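Long-range contacts in Crov588 (Cafeteriavirus, PDB 6NYR), which is of unknown function but forms a novel circular leucine-rich-repeat solenoid built from FNIP repeats: residues A[379-384]-A[402-407]; A[612-617]-A[634-639]; A[151-156]-A[172-177]; A[285-290]-A[307-312]. All coordinates share one frame; numbering follows the deposited sequence.

Interaction 1 of 4, residues A[379-384]-A[402-407]; sequences NVLPNS and VLPNSL
L381 and L403 lie side by side and point the same way, and this is where 379-384 and 402-407 pack tightly. With CG beside its own backbone N (chi1 -61°), L381 brings CD1 to 3.9 Å from L403 CD2 and 3.7 Å from V402 O. Its CB sits 3.9 Å from P404 CD. P404 packs against the preceding coil, its CB 3.3 Å from P382 O. I376, just before 379-384, and L388 of the strand that follows it also pack on L381, so the apolar side is buried.

Toward solvent the contact is looser. The exposed N383 slides past the buried P404 in the opposite direction, and N383 ND2 comes no closer than 4.0 Å to P404 CB. Between the two sides sits the S406 hydroxyl, with OG 2.7 Å from N383 O; L385 O is a second carbonyl within its reach. S384 OG holds the equivalent place one coil back, bonded to N361 O and L363 O. Stacked leucines, a proline ring set on the carbonyl of the proline one coil back, a serine hydroxyl reaching back and a type I turn from P404 to L407, beginning in the recurring LPNS sequence, characterise this FNIP-type leucine-rich-repeat solenoid.

Interaction 2 of 4, residues A[612-617]-A[634-639]; sequences LRFNQK and WYFNQE
L612 and Y635 meet at the end of this contact nearest the inner strands, the leucine methyl lying over the tyrosine ring. Starting from Y635 CB, the first neighbour is L612 O at 3.2 Å, the same carbonyl that takes the hydrogen bond from Y635 N (3.0 Å, N-H...O 156°). CG is still close to that oxygen. Further out, CD2 and CE2 lie under L612 CD2, which stands 3.5 Å from the ring centroid and 16° off the normal, a CH-pi contact. CE2 also meets R613 NH1 at 3.8 Å; the nitrogen approaches the ring at its edge, while CE2 sits over one face of the guanidinium, the two planes being 78° apart. CZ, just short of the hydroxyl, remains beneath L612 CD2. The leucine's other methyl, CD1, touches the edge of the W634 indole at CE3, 3.9 Å away.

The backbone bond is one rung of a leucine-rich-repeat coil stack, for R613 is bonded in the same way to T590 of the coil before. On the buried side, F614 and F636 run side by side, F614 CD2 3.8 Å from F636 CD1, as neighbours in a phenylalanine spine; F610 and F632 stack on them in turn. F636 CE1 also comes to 3.7 Å from Q616 O, which lies at the ring edge. On the solvent side the N615 side chain runs alongside that of N637 and across that of Q638, and its OD1 is hydrogen-bonded to a glycerol probably left from the crystallisation liquor. N593 OD1 receives both N615 N and Q616 NE2.

Interaction 3 of 4, residues A[151-156]-A[172-177]; sequences EFNQKI and DCFNQK
N153 OD1 is gripped by two donors of the next coil: N175 N at 2.9 Å, with an N-H...O angle of 158°, and, more weakly, Q176 NE2 at 3.3 Å. The backbone N-H comes in from above the carbonyl plane, 59° out of it, and so does not use a lone pair directly. What brings the amide across is the first torsion of N153, which sets CG opposite the backbone N (chi1 -171°) and sends the side chain toward segment 172-177. Q176 bends back at chi2 to meet it, the two side chains crossing at about a right angle.

Beyond the amides, Q176 OE1 rests 3.5 Å from K155 CG on the aliphatic part of the lysine, and C173 SG approaches E151 OE1 to 3.6 Å near the inner-strand end. On the buried side F152 and F174 lie side by side, F152 CE2 4.0 Å from F174 CD1, each stacked on a second phenylalanine of its own coil, F148 and F170. Q154 O meets the edge of the F174 ring, 3.6 Å from CE1. At the far end a water donates to I156 O (2.9 Å) and weakly to K177 O.

The pattern is an asparagine ladder backed by a phenylalanine spine. N131 OD1 accepts from N153 N and Q154 NE2, and N175 OD1 from N197 N and Q198 NE2, which implies that each carboxamide is held with its oxygen toward the next coil and that the bonds run in one direction through these repeats.

Interaction 4 of 4, residues A[285-290]-A[307-312]; sequences NQIITE and NQIITE
N285 OD1 takes two N-H groups from the following coil, which reach it from opposite faces of its amide plane. N307 N is the nearer at 2.7 Å, 45° out of that plane; Q308 NE2 stands at 3.3 Å with a straighter N-H...O angle of 162°. The Q308 amide holds the acceptor almost exactly in its own plane. Beside the amides, Q308 CG packs on the backbone at 3.6 Å from I287 N. I287, its CG1 extended opposite the backbone N (chi1 -174°), reaches past it so that CD1 lies 3.1 Å from I309 O, a tight fit, and 4.0 Å from I309 CG2.

In the next shell a water donates to I309 O and accepts a weak bond from I288 N. The same pattern continues either way: N263 OD1 accepts from the backbone N of N285 and from Q286 NE2, while N307 OD1 accepts from N329 N and Q330 NE2. At the outer end the E290 and E312 carboxylates stay apart, OE2 to OE1 6.6 Å. With a donor on each face of its oxygen, the N285 carboxamide should be restrained in its rotation, consistent with directed amide bonds contributing to the cohesion of this largely exposed contact.

All four contacts join consecutive coils of the ring, and each pairs sites one 22-residue coil apart. In chain order they run interaction 3, 4, 1, 2, with centres 33 to 36 Å from the centre of the chain. Interactions 1 and 4 are the closest pair, about 27 Å between centres; interactions 2 and 4 lie across the ring, about 69 Å apart. None touches another. Interactions 2, 3 and 4 sample the same asparagine–glutamine part of the coil, whereas interaction 1 takes the LPNS sequence that follows it. No active site is known; the bound glycerol at interaction 2 is probably incidental.

Interaction 1 of 4, residues A[379-384]-A[402-407]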
# COMPACT_ATOMS: atom_id res chain seq x y z
N ASN A 379 36.05 8.44 -9.78
CA ASN A 379 35.99 7.33 -10.73
C ASN A 379 35.53 6.03 -10.08
O ASN A 379 35.81 4.94 -10.61
CB ASN A 379 37.35 7.12 -11.41
CG ASN A 379 37.76 8.31 -12.26
OD1 ASN A 379 38.56 9.15 -11.84
ND2 ASN A 379 37.20 8.39 -13.46
N VAL A 380 34.83 6.12 -8.95
CA VAL A 380 34.28 4.95 -8.30
C VAL A 380 32.82 4.79 -8.72
O VAL A 380 32.42 3.75 -9.24
CB VAL A 380 34.40 5.04 -6.76
CG1 VAL A 380 33.60 3.93 -6.10
CG2 VAL A 380 35.87 4.99 -6.35
N LEU A 381 32.02 5.83 -8.48
CA LEU A 381 30.63 5.82 -8.92
C LEU A 381 30.60 5.94 -10.44
O LEU A 381 31.25 6.84 -10.99
CB LEU A 381 29.85 6.95 -8.25
CG LEU A 381 29.79 6.88 -6.72
CD1 LEU A 381 29.17 8.13 -6.12
CD2 LEU A 381 28.99 5.65 -6.30
N PRO A 382 29.87 5.08 -11.14
CA PRO A 382 29.90 5.10 -12.60
C PRO A 382 29.09 6.25 -13.17
O PRO A 382 28.26 6.86 -12.49
CB PRO A 382 29.30 3.75 -12.99
CG PRO A 382 28.44 3.35 -11.82
CD PRO A 382 28.85 4.16 -10.61
N ASN A 383 29.37 6.56 -14.43
CA ASN A 383 28.77 7.71 -15.09
C ASN A 383 27.36 7.45 -15.60
O ASN A 383 26.77 8.34 -16.21
CB ASN A 383 29.66 8.17 -16.24
CG ASN A 383 30.81 9.03 -15.76
OD1 ASN A 383 31.98 8.68 -15.93
ND2 ASN A 383 30.49 10.17 -15.16
N SER A 384 26.82 6.25 -15.38
CA SER A 384 25.44 5.94 -15.70
C SER A 384 24.49 6.12 -14.52
O SER A 384 23.28 6.02 -14.69
CB SER A 384 25.33 4.50 -16.21
OG SER A 384 26.08 3.63 -15.37
N VAL A 402 33.38 13.26 -7.25
CA VAL A 402 32.94 11.96 -6.77
C VAL A 402 31.58 11.59 -7.35
O VAL A 402 31.41 10.50 -7.90
CB VAL A 402 32.90 11.97 -5.22
CG1 VAL A 402 32.40 10.63 -4.70
CG2 VAL A 402 34.27 12.31 -4.66
N LEU A 403 30.59 12.47 -7.24
CA LEU A 403 29.26 12.17 -7.74
C LEU A 403 29.22 12.35 -9.26
O LEU A 403 29.72 13.36 -9.77
CB LEU A 403 28.23 13.08 -7.07
CG LEU A 403 28.15 12.93 -5.55
CD1 LEU A 403 27.26 14.00 -4.94
CD2 LEU A 403 27.65 11.54 -5.17
N PRO A 404 28.66 11.40 -10.00
CA PRO A 404 28.64 11.52 -11.46
C PRO A 404 27.67 12.59 -11.95
O PRO A 404 26.66 12.89 -11.31
CB PRO A 404 28.20 10.12 -11.93
CG PRO A 404 27.37 9.60 -10.79
CD PRO A 404 27.99 10.17 -9.52
N ASN A 405 28.00 13.16 -13.12
CA ASN A 405 27.13 14.15 -13.73
C ASN A 405 25.75 13.60 -14.05
O ASN A 405 24.80 14.39 -14.14
CB ASN A 405 27.75 14.68 -15.03
CG ASN A 405 29.07 15.40 -14.80
OD1 ASN A 405 29.26 16.08 -13.79
ND2 ASN A 405 29.99 15.26 -15.75
N SER A 406 25.60 12.29 -14.19
CA SER A 406 24.31 11.73 -14.56
C SER A 406 23.33 11.65 -13.40
O SER A 406 22.15 11.35 -13.62
CB SER A 406 24.50 10.32 -15.15
OG SER A 406 25.23 9.49 -14.26
N LEU A 407 23.78 11.93 -12.17
CA LEU A 407 22.93 11.74 -11.00
C LEU A 407 21.76 12.71 -11.01
O LEU A 407 21.95 13.92 -11.13
CB LEU A 407 23.74 11.92 -9.72
CG LEU A 407 23.16 11.29 -8.46
CD1 LEU A 407 23.24 9.76 -8.53
CD2 LEU A 407 23.86 11.83 -7.21

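Interaction 2 of 4, residues A[612-617]-A[634-639]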
# COMPACT_ATOMS: atom_id res chain seq x y z
N LEU A 612 -13.95 19.87 16.54
CA LEU A 612 -14.52 19.10 17.64
C LEU A 612 -15.40 19.96 18.53
O LEU A 612 -16.52 19.57 18.89
CB LEU A 612 -13.40 18.44 18.46
CG LEU A 612 -13.79 17.47 19.57
CD1 LEU A 612 -12.64 16.49 19.84
CD2 LEU A 612 -14.16 18.17 20.86
N ARG A 613 -14.92 21.14 18.91
CA ARG A 613 -15.54 21.91 19.98
C ARG A 613 -16.54 22.96 19.49
O ARG A 613 -17.17 23.62 20.32
CB ARG A 613 -14.45 22.60 20.81
CG ARG A 613 -13.57 21.63 21.59
CD ARG A 613 -12.53 22.34 22.45
NE ARG A 613 -11.91 21.41 23.40
CZ ARG A 613 -12.49 21.01 24.53
NH1 ARG A 613 -13.70 21.45 24.85
NH2 ARG A 613 -11.86 20.17 25.33
N PHE A 614 -16.74 23.11 18.18
CA PHE A 614 -17.65 24.14 17.69
C PHE A 614 -19.08 23.82 18.10
O PHE A 614 -19.55 22.69 17.94
CB PHE A 614 -17.56 24.26 16.16
CG PHE A 614 -18.53 25.26 15.59
CD1 PHE A 614 -18.18 26.60 15.48
CD2 PHE A 614 -19.79 24.86 15.18
CE1 PHE A 614 -19.07 27.51 14.96
CE2 PHE A 614 -20.68 25.78 14.65
CZ PHE A 614 -20.32 27.11 14.55
N ASN A 615 -19.78 24.83 18.61
CA ASN A 615 -21.13 24.65 19.14
C ASN A 615 -21.84 25.99 19.26
O ASN A 615 -22.28 26.37 20.35
CB ASN A 615 -21.05 23.94 20.50
CG ASN A 615 -22.43 23.58 21.06
OD1 ASN A 615 -22.56 23.29 22.25
ND2 ASN A 615 -23.44 23.61 20.21
N GLN A 616 -21.94 26.71 18.14
CA GLN A 616 -22.62 28.00 18.08
C GLN A 616 -23.82 27.88 17.14
O GLN A 616 -23.78 27.15 16.15
CB GLN A 616 -21.68 29.10 17.58
CG GLN A 616 -20.42 29.26 18.41
CD GLN A 616 -20.70 29.77 19.81
OE1 GLN A 616 -21.55 30.64 20.00
NE2 GLN A 616 -20.01 29.21 20.79
N LYS A 617 -24.88 28.61 17.46
CA LYS A 617 -26.10 28.55 16.67
C LYS A 617 -25.84 29.01 15.24
O LYS A 617 -25.02 29.91 15.00
CB LYS A 617 -27.20 29.40 17.31
CG LYS A 617 -26.85 30.88 17.41
CD LYS A 617 -28.06 31.72 17.80
CE LYS A 617 -27.82 33.20 17.51
NZ LYS A 617 -29.02 34.03 17.81
N TRP A 634 -17.89 16.72 17.07
CA TRP A 634 -18.45 15.92 18.16
C TRP A 634 -19.39 16.75 19.03
O TRP A 634 -20.52 16.34 19.30
CB TRP A 634 -17.28 15.37 18.98
CG TRP A 634 -17.55 14.23 19.91
CD1 TRP A 634 -18.71 13.54 20.06
CD2 TRP A 634 -16.60 13.65 20.82
NE1 TRP A 634 -18.55 12.56 21.02
CE2 TRP A 634 -17.26 12.61 21.49
CE3 TRP A 634 -15.26 13.92 21.12
CZ2 TRP A 634 -16.62 11.83 22.46
CZ3 TRP A 634 -14.64 13.14 22.08
CH2 TRP A 634 -15.32 12.12 22.74
N TYR A 635 -18.95 17.93 19.44
CA TYR A 635 -19.65 18.68 20.48
C TYR A 635 -20.75 19.59 19.93
O TYR A 635 -21.40 20.29 20.72
CB TYR A 635 -18.64 19.52 21.28
CG TYR A 635 -17.72 18.71 22.18
CD1 TYR A 635 -17.86 17.33 22.30
CD2 TYR A 635 -16.72 19.32 22.92
CE1 TYR A 635 -17.03 16.59 23.12
CE2 TYR A 635 -15.88 18.59 23.74
CZ TYR A 635 -16.04 17.22 23.84
OH TYR A 635 -15.22 16.48 24.65
N PHE A 636 -20.99 19.60 18.62
CA PHE A 636 -22.01 20.48 18.07
C PHE A 636 -23.40 20.02 18.50
O PHE A 636 -23.78 18.86 18.26
CB PHE A 636 -21.93 20.53 16.55
CG PHE A 636 -23.01 21.37 15.91
CD1 PHE A 636 -22.91 22.75 15.90
CD2 PHE A 636 -24.12 20.79 15.34
CE1 PHE A 636 -23.89 23.53 15.32
CE2 PHE A 636 -25.11 21.56 14.76
CZ PHE A 636 -24.99 22.93 14.75
N ASN A 637 -24.15 20.92 19.11
CA ASN A 637 -25.40 20.57 19.79
C ASN A 637 -26.40 21.71 19.63
O ASN A 637 -26.87 22.31 20.60
CB ASN A 637 -25.12 20.27 21.26
CG ASN A 637 -26.17 19.39 21.89
OD1 ASN A 637 -26.74 18.52 21.23
ND2 ASN A 637 -26.44 19.61 23.17
N GLN A 638 -26.76 22.04 18.39
CA GLN A 638 -27.68 23.13 18.11
C GLN A 638 -28.76 22.67 17.13
O GLN A 638 -28.51 21.84 16.26
CB GLN A 638 -26.96 24.35 17.52
CG GLN A 638 -25.87 24.95 18.41
CD GLN A 638 -26.43 25.49 19.72
OE1 GLN A 638 -25.97 25.12 20.80
NE2 GLN A 638 -27.42 26.37 19.63
N GLU A 639 -29.96 23.21 17.30
CA GLU A 639 -31.06 22.90 16.40
C GLU A 639 -30.80 23.51 15.02
O GLU A 639 -30.55 24.71 14.90
CB GLU A 639 -32.38 23.44 16.96
CG GLU A 639 -32.83 22.83 18.29
CD GLU A 639 -34.04 23.55 18.88
OE1 GLU A 639 -34.37 24.66 18.41
OE2 GLU A 639 -34.66 23.01 19.82

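Interaction 3 of 4, residues A[151-156]-A[172-177]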
# COMPACT_ATOMS: atom_id res chain seq x y z
N GLU A 151 -8.45 -27.47 8.18
CA GLU A 151 -8.49 -28.73 8.91
C GLU A 151 -8.52 -29.95 8.01
O GLU A 151 -8.36 -31.07 8.51
CB GLU A 151 -9.72 -28.76 9.83
CG GLU A 151 -9.66 -27.78 10.98
CD GLU A 151 -8.41 -27.95 11.83
OE1 GLU A 151 -7.97 -29.11 12.01
OE2 GLU A 151 -7.87 -26.94 12.31
N PHE A 152 -8.70 -29.78 6.70
CA PHE A 152 -8.84 -30.92 5.83
C PHE A 152 -7.56 -31.75 5.82
O PHE A 152 -6.48 -31.25 5.50
CB PHE A 152 -9.17 -30.49 4.41
CG PHE A 152 -9.35 -31.64 3.47
CD1 PHE A 152 -10.51 -32.39 3.50
CD2 PHE A 152 -8.35 -31.99 2.58
CE1 PHE A 152 -10.69 -33.46 2.64
CE2 PHE A 152 -8.52 -33.06 1.71
CZ PHE A 152 -9.69 -33.79 1.75
N ASN A 153 -7.69 -33.03 6.16
CA ASN A 153 -6.58 -33.96 6.09
C ASN A 153 -7.12 -35.36 5.82
O ASN A 153 -7.00 -36.28 6.63
CB ASN A 153 -5.74 -33.91 7.37
CG ASN A 153 -4.46 -34.71 7.24
OD1 ASN A 153 -4.03 -35.04 6.13
ND2 ASN A 153 -3.85 -35.04 8.37
N GLN A 154 -7.74 -35.55 4.65
CA GLN A 154 -8.26 -36.84 4.24
C GLN A 154 -7.59 -37.26 2.93
O GLN A 154 -7.15 -36.42 2.14
CB GLN A 154 -9.79 -36.80 4.05
CG GLN A 154 -10.56 -36.49 5.32
CD GLN A 154 -10.30 -37.49 6.42
OE1 GLN A 154 -10.15 -38.69 6.17
NE2 GLN A 154 -10.22 -37.01 7.65
N LYS A 155 -7.52 -38.57 2.71
CA LYS A 155 -6.87 -39.08 1.52
C LYS A 155 -7.62 -38.64 0.27
O LYS A 155 -8.84 -38.50 0.26
CB LYS A 155 -6.78 -40.61 1.57
CG LYS A 155 -5.77 -41.16 2.58
CD LYS A 155 -6.08 -42.60 2.97
CE LYS A 155 -5.05 -43.13 3.96
NZ LYS A 155 -5.43 -44.45 4.53
N ILE A 156 -6.85 -38.41 -0.80
CA ILE A 156 -7.38 -38.15 -2.14
C ILE A 156 -6.84 -39.24 -3.05
O ILE A 156 -5.62 -39.35 -3.23
CB ILE A 156 -7.01 -36.75 -2.65
CG1 ILE A 156 -7.62 -35.67 -1.76
CG2 ILE A 156 -7.49 -36.54 -4.08
CD1 ILE A 156 -6.67 -35.07 -0.78
N ASP A 172 -3.78 -25.99 5.83
CA ASP A 172 -2.67 -26.17 6.76
C ASP A 172 -2.46 -27.63 7.14
O ASP A 172 -1.31 -28.08 7.29
CB ASP A 172 -2.91 -25.34 8.03
CG ASP A 172 -2.74 -23.86 7.80
OD1 ASP A 172 -2.07 -23.48 6.82
OD2 ASP A 172 -3.29 -23.07 8.60
N CYS A 173 -3.54 -28.37 7.33
CA CYS A 173 -3.44 -29.69 7.93
C CYS A 173 -3.26 -30.81 6.92
O CYS A 173 -2.92 -31.92 7.31
CB CYS A 173 -4.68 -29.97 8.79
SG CYS A 173 -4.80 -29.01 10.32
N PHE A 174 -3.50 -30.55 5.64
CA PHE A 174 -3.38 -31.62 4.66
C PHE A 174 -1.96 -32.19 4.68
O PHE A 174 -0.98 -31.46 4.50
CB PHE A 174 -3.71 -31.14 3.26
CG PHE A 174 -3.57 -32.23 2.23
CD1 PHE A 174 -4.53 -33.22 2.13
CD2 PHE A 174 -2.47 -32.29 1.39
CE1 PHE A 174 -4.41 -34.24 1.21
CE2 PHE A 174 -2.35 -33.30 0.46
CZ PHE A 174 -3.33 -34.28 0.37
N ASN A 175 -1.86 -33.50 4.88
CA ASN A 175 -0.58 -34.19 4.85
C ASN A 175 -0.82 -35.66 4.53
O ASN A 175 -0.57 -36.54 5.37
CB ASN A 175 0.16 -34.03 6.17
CG ASN A 175 1.57 -34.59 6.12
OD1 ASN A 175 2.16 -34.75 5.05
ND2 ASN A 175 2.13 -34.90 7.28
N GLN A 176 -1.33 -35.95 3.33
CA GLN A 176 -1.51 -37.31 2.86
C GLN A 176 -0.72 -37.52 1.58
O GLN A 176 -0.52 -36.60 0.79
CB GLN A 176 -2.99 -37.64 2.60
CG GLN A 176 -3.89 -37.59 3.82
CD GLN A 176 -3.57 -38.67 4.84
OE1 GLN A 176 -3.17 -39.78 4.48
NE2 GLN A 176 -3.76 -38.35 6.11
N LYS A 177 -0.29 -38.77 1.37
CA LYS A 177 0.47 -39.11 0.18
C LYS A 177 -0.37 -38.85 -1.07
O LYS A 177 -1.59 -39.02 -1.07
CB LYS A 177 0.89 -40.58 0.24
CG LYS A 177 1.76 -41.05 -0.92
CD LYS A 177 3.02 -40.21 -1.09
CE LYS A 177 3.83 -40.64 -2.31
NZ LYS A 177 4.65 -41.86 -2.05
O HOH W 1 -3.10 -40.64 -3.61

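Interaction 4 of 4, residues A[285-290]-A[307-312]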
# COMPACT_ATOMS: atom_id res chain seq x y z
N ASN A 285 23.79 -19.87 2.69
CA ASN A 285 25.09 -19.27 2.92
C ASN A 285 26.18 -20.20 2.37
O ASN A 285 27.17 -20.51 3.04
CB ASN A 285 25.29 -18.96 4.40
CG ASN A 285 26.44 -18.01 4.65
OD1 ASN A 285 26.94 -17.37 3.71
ND2 ASN A 285 26.86 -17.89 5.90
N GLN A 286 26.00 -20.65 1.14
CA GLN A 286 26.96 -21.51 0.46
C GLN A 286 27.65 -20.75 -0.66
O GLN A 286 27.07 -19.86 -1.29
CB GLN A 286 26.26 -22.75 -0.12
CG GLN A 286 25.61 -23.67 0.91
CD GLN A 286 26.61 -24.22 1.91
OE1 GLN A 286 27.71 -24.64 1.54
NE2 GLN A 286 26.24 -24.23 3.18
N ILE A 287 28.92 -21.10 -0.90
CA ILE A 287 29.68 -20.44 -1.96
C ILE A 287 29.08 -20.79 -3.31
O ILE A 287 28.69 -21.94 -3.56
CB ILE A 287 31.16 -20.86 -1.88
CG1 ILE A 287 32.00 -20.08 -2.89
CG2 ILE A 287 31.31 -22.35 -2.15
CD1 ILE A 287 32.24 -18.64 -2.50
N ILE A 288 28.97 -19.79 -4.18
CA ILE A 288 28.56 -19.97 -5.57
C ILE A 288 29.79 -19.75 -6.45
O ILE A 288 30.42 -18.69 -6.39
CB ILE A 288 27.41 -19.02 -5.96
CG1 ILE A 288 26.24 -19.23 -4.99
CG2 ILE A 288 27.00 -19.24 -7.40
CD1 ILE A 288 24.99 -18.47 -5.34
N THR A 289 30.12 -20.75 -7.26
CA THR A 289 31.32 -20.72 -8.07
C THR A 289 30.97 -20.44 -9.54
O THR A 289 29.90 -19.91 -9.85
CB THR A 289 32.11 -22.02 -7.87
OG1 THR A 289 31.30 -23.14 -8.26
CG2 THR A 289 32.52 -22.17 -6.41
N GLU A 290 31.87 -20.83 -10.46
CA GLU A 290 31.99 -20.12 -11.73
C GLU A 290 30.78 -20.32 -12.64
O GLU A 290 30.12 -19.35 -13.02
CB GLU A 290 33.27 -20.55 -12.45
CG GLU A 290 34.39 -19.52 -12.41
CD GLU A 290 35.39 -19.69 -13.54
OE1 GLU A 290 35.14 -20.51 -14.46
OE2 GLU A 290 36.43 -19.00 -13.52
N ASN A 307 26.76 -14.75 2.91
CA ASN A 307 27.95 -13.93 3.09
C ASN A 307 29.18 -14.65 2.55
O ASN A 307 30.23 -14.68 3.20
CB ASN A 307 28.14 -13.59 4.57
CG ASN A 307 29.18 -12.50 4.79
OD1 ASN A 307 29.55 -11.78 3.86
ND2 ASN A 307 29.65 -12.36 6.03
N GLN A 308 29.06 -15.23 1.36
CA GLN A 308 30.18 -15.90 0.70
C GLN A 308 30.69 -15.02 -0.44
O GLN A 308 29.91 -14.34 -1.11
CB GLN A 308 29.76 -17.27 0.18
CG GLN A 308 29.30 -18.21 1.28
CD GLN A 308 30.40 -18.50 2.29
OE1 GLN A 308 31.51 -18.91 1.93
NE2 GLN A 308 30.10 -18.28 3.57
N ILE A 309 32.01 -15.03 -0.62
CA ILE A 309 32.63 -14.15 -1.60
C ILE A 309 32.19 -14.53 -3.01
O ILE A 309 31.95 -15.70 -3.33
CB ILE A 309 34.16 -14.21 -1.44
CG1 ILE A 309 34.83 -13.11 -2.27
CG2 ILE A 309 34.68 -15.59 -1.85
CD1 ILE A 309 36.19 -12.70 -1.74
N ILE A 310 32.07 -13.51 -3.86
CA ILE A 310 31.70 -13.68 -5.26
C ILE A 310 32.89 -13.21 -6.10
O ILE A 310 33.26 -12.03 -6.05
CB ILE A 310 30.44 -12.88 -5.62
CG1 ILE A 310 29.34 -13.16 -4.60
CG2 ILE A 310 29.96 -13.21 -7.03
CD1 ILE A 310 28.06 -12.40 -4.83
N THR A 311 33.47 -14.13 -6.86
CA THR A 311 34.66 -13.83 -7.64
C THR A 311 34.30 -13.65 -9.11
O THR A 311 33.12 -13.59 -9.48
CB THR A 311 35.71 -14.93 -7.46
OG1 THR A 311 35.17 -16.20 -7.87
CG2 THR A 311 36.15 -15.02 -6.00
N GLU A 312 35.31 -13.57 -9.96
CA GLU A 312 35.09 -13.30 -11.38
C GLU A 312 34.29 -14.41 -12.04
O GLU A 312 34.32 -15.57 -11.62
CB GLU A 312 36.43 -13.17 -12.12
CG GLU A 312 37.27 -11.96 -11.76
CD GLU A 312 38.50 -11.85 -12.65
OE1 GLU A 312 38.83 -12.83 -13.36
OE2 GLU A 312 39.14 -10.78 -12.65
O HOH W 2 29.62 -16.65 -3.36